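RING-type domain-containing protein (Chaetomium thermophilum, PDB 6Z3U) probably activates a cyclin-dependent kinase as the MAT1-like subunit of the CAK complex, the segment present here binding both the cyclin and the kinase chain. Local coordinates at residues C[16-22]-C[47-52]. Numbering follows the deposited sequence.
Sequences YRVREEL and ISRAMF
Met51 reaches out from helix 43-55 between Tyr16, Val18 and Leu22 of an extended segment that ends in a type I beta turn, Arg19 to Leu22. This loop-on-helix packing belongs to the C-terminal part of a MAT1-like protein, and no hydrogen bond crosses between 16-22 and 47-52. The methionine chain is bent at both chi2 (-69°) and chi3 (-81°), which carries its methyl to the leucine: Met51 CE and Leu22 CD1 meet tip to tip at 3.7 Å. Nearer the helix backbone, Met51 CB lies 3.8 Å from Tyr16 CE2 and 3.9 Å from Val18 CG2, and both of these side chains run past the methionine in the opposite direction. Val18 CG2 also sits at the edge of the tyrosine ring, in its plane, while Met51 O stands 3.9 Å above the centre of one ring face.

Ile47, one turn earlier, extends the apolar surface: its CG2 approaches Leu22 CB at 4.0 Å and its CD1 lies beside Leu22 O. The other valine branch, CG1, is anti to the backbone N (chi1 174°) and comes near Ser48, whose OG is hydrogen-bonded to Leu44 O within the helix.

The same region faces the cyclin chain of the assembly. Glu198 of the cyclin chain forms a salt bridge with Arg19, Gly194 of that chain packs on Met51, and Arg11, also of the cyclin chain, makes a cation-pi contact with Phe52. At the far end of the interface the tyrosine and phenylalanine side chains cross obliquely, with Tyr16 OH at the edge of the Phe52 ring, in its plane, and 3.4 Å from Phe52 CD1.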
loop_
_atom_site.group_PDB
_atom_site.type_symbol
_atom_site.label_atom_id
_atom_site.label_comp_id
_atom_site.label_asym_id
_atom_site.label_seq_id
_atom_site.Cartn_x
_atom_site.Cartn_y
_atom_site.Cartn_z
ATOM N N TYR C 16 -11.267 -20.207 -7.067
ATOM C CA TYR C 16 -9.984 -20.576 -7.643
ATOM C C TYR C 16 -9.142 -21.293 -6.598
ATOM O O TYR C 16 -9.430 -21.252 -5.400
ATOM C CB TYR C 16 -9.237 -19.349 -8.181
ATOM C CG TYR C 16 -8.665 -18.447 -7.111
ATOM C CD1 TYR C 16 -9.422 -17.421 -6.561
ATOM C CD2 TYR C 16 -7.360 -18.610 -6.662
ATOM C CE1 TYR C 16 -8.901 -16.590 -5.587
ATOM C CE2 TYR C 16 -6.831 -17.784 -5.689
ATOM C CZ TYR C 16 -7.604 -16.775 -5.158
ATOM O OH TYR C 16 -7.081 -15.952 -4.187
ATOM N N ARG C 17 -8.097 -21.957 -7.082
ATOM C CA ARG C 17 -7.161 -22.692 -6.242
ATOM C C ARG C 17 -5.760 -22.565 -6.818
ATOM O O ARG C 17 -5.556 -22.785 -8.015
ATOM C CB ARG C 17 -7.587 -24.159 -6.126
ATOM C CG ARG C 17 -7.739 -24.869 -7.464
ATOM C CD ARG C 17 -8.451 -26.206 -7.299
ATOM N NE ARG C 17 -8.552 -26.949 -8.553
ATOM C CZ ARG C 17 -9.556 -26.821 -9.419
ATOM N NH1 ARG C 17 -10.553 -25.980 -9.172
ATOM N NH2 ARG C 17 -9.567 -27.537 -10.535
ATOM N N VAL C 18 -4.803 -22.211 -5.962
ATOM C CA VAL C 18 -3.416 -22.004 -6.369
ATOM C C VAL C 18 -2.711 -23.350 -6.240
ATOM O O VAL C 18 -2.343 -23.771 -5.142
ATOM C CB VAL C 18 -2.734 -20.924 -5.528
ATOM C CG1 VAL C 18 -1.252 -20.834 -5.864
ATOM C CG2 VAL C 18 -3.412 -19.578 -5.738
ATOM N N ARG C 19 -2.508 -24.021 -7.368
ATOM C CA ARG C 19 -1.889 -25.337 -7.397
ATOM C C ARG C 19 -0.463 -25.249 -7.926
ATOM O O ARG C 19 -0.026 -24.230 -8.470
ATOM C CB ARG C 19 -2.723 -26.326 -8.228
ATOM C CG ARG C 19 -3.232 -25.814 -9.570
ATOM C CD ARG C 19 -4.758 -25.851 -9.640
ATOM N NE ARG C 19 -5.249 -25.978 -11.011
ATOM C CZ ARG C 19 -5.616 -24.961 -11.786
ATOM N NH1 ARG C 19 -6.048 -25.198 -13.017
ATOM N NH2 ARG C 19 -5.558 -23.711 -11.340
ATOM N N GLU C 20 0.266 -26.354 -7.743
ATOM C CA GLU C 20 1.697 -26.376 -8.019
ATOM C C GLU C 20 2.000 -26.227 -9.504
ATOM O O GLU C 20 3.087 -25.760 -9.866
ATOM C CB GLU C 20 2.295 -27.677 -7.479
ATOM C CG GLU C 20 3.782 -27.866 -7.735
ATOM C CD GLU C 20 4.304 -29.178 -7.168
ATOM O OE1 GLU C 20 5.168 -29.807 -7.814
ATOM O OE2 GLU C 20 3.837 -29.587 -6.083
ATOM N N GLU C 21 1.071 -26.616 -10.377
ATOM C CA GLU C 21 1.340 -26.610 -11.809
ATOM C C GLU C 21 1.322 -25.216 -12.423
ATOM O O GLU C 21 1.734 -25.064 -13.577
ATOM C CB GLU C 21 0.321 -27.488 -12.542
ATOM C CG GLU C 21 -1.088 -26.917 -12.559
ATOM C CD GLU C 21 -2.091 -27.850 -13.209
ATOM O OE1 GLU C 21 -2.619 -28.739 -12.508
ATOM O OE2 GLU C 21 -2.351 -27.692 -14.421
ATOM N N LEU C 22 0.859 -24.203 -11.695
ATOM C CA LEU C 22 0.810 -22.855 -12.245
ATOM C C LEU C 22 2.220 -22.306 -12.433
ATOM O O LEU C 22 3.049 -22.363 -11.519
ATOM C CB LEU C 22 0.004 -21.940 -11.324
ATOM C CG LEU C 22 -1.472 -22.299 -11.149
ATOM C CD1 LEU C 22 -2.122 -21.407 -10.107
ATOM C CD2 LEU C 22 -2.215 -22.194 -12.470
ATOM N N ILE C 47 2.675 -15.880 -7.546
ATOM C CA ILE C 47 1.582 -16.600 -8.191
ATOM C C ILE C 47 0.307 -16.467 -7.368
ATOM O O ILE C 47 -0.780 -16.232 -7.909
ATOM C CB ILE C 47 1.963 -18.078 -8.400
ATOM C CG1 ILE C 47 3.188 -18.194 -9.312
ATOM C CG2 ILE C 47 0.782 -18.853 -8.973
ATOM C CD1 ILE C 47 3.767 -19.596 -9.401
ATOM N N SER C 48 0.422 -16.614 -6.046
ATOM C CA SER C 48 -0.736 -16.438 -5.180
ATOM C C SER C 48 -1.272 -15.017 -5.254
ATOM O O SER C 48 -2.485 -14.803 -5.162
ATOM C CB SER C 48 -0.367 -16.786 -3.740
ATOM O OG SER C 48 0.185 -18.087 -3.655
ATOM N N ARG C 49 -0.382 -14.036 -5.418
ATOM C CA ARG C 49 -0.808 -12.644 -5.508
ATOM C C ARG C 49 -1.561 -12.383 -6.805
ATOM O O ARG C 49 -2.579 -11.681 -6.808
ATOM C CB ARG C 49 0.418 -11.737 -5.388
ATOM C CG ARG C 49 0.145 -10.241 -5.401
ATOM C CD ARG C 49 1.318 -9.490 -4.778
ATOM N NE ARG C 49 1.496 -8.142 -5.311
ATOM C CZ ARG C 49 0.754 -7.093 -4.972
ATOM N NH1 ARG C 49 1.004 -5.906 -5.506
ATOM N NH2 ARG C 49 -0.245 -7.229 -4.111
ATOM N N ALA C 50 -1.083 -12.950 -7.915
ATOM C CA ALA C 50 -1.747 -12.751 -9.198
ATOM C C ALA C 50 -3.115 -13.422 -9.225
ATOM O O ALA C 50 -4.106 -12.818 -9.650
ATOM C CB ALA C 50 -0.866 -13.285 -10.329
ATOM N N MET C 51 -3.188 -14.675 -8.767
ATOM C CA MET C 51 -4.446 -15.413 -8.817
ATOM C C MET C 51 -5.529 -14.730 -7.987
ATOM O O MET C 51 -6.696 -14.684 -8.394
ATOM C CB MET C 51 -4.224 -16.845 -8.333
ATOM C CG MET C 51 -3.376 -17.687 -9.273
ATOM S SD MET C 51 -4.206 -18.055 -10.828
ATOM C CE MET C 51 -5.237 -19.437 -10.341
ATOM N N PHE C 52 -5.164 -14.193 -6.822
ATOM C CA PHE C 52 -6.140 -13.477 -6.008
ATOM C C PHE C 52 -6.697 -12.276 -6.758
ATOM O O PHE C 52 -7.916 -12.116 -6.887
ATOM C CB PHE C 52 -5.499 -13.039 -4.690
ATOM C CG PHE C 52 -6.403 -12.208 -3.826
ATOM C CD1 PHE C 52 -7.394 -12.804 -3.065
ATOM C CD2 PHE C 52 -6.257 -10.833 -3.769
ATOM C CE1 PHE C 52 -8.226 -12.043 -2.265
ATOM C CE2 PHE C 52 -7.085 -10.066 -2.970
ATOM C CZ PHE C 52 -8.071 -10.672 -2.218
#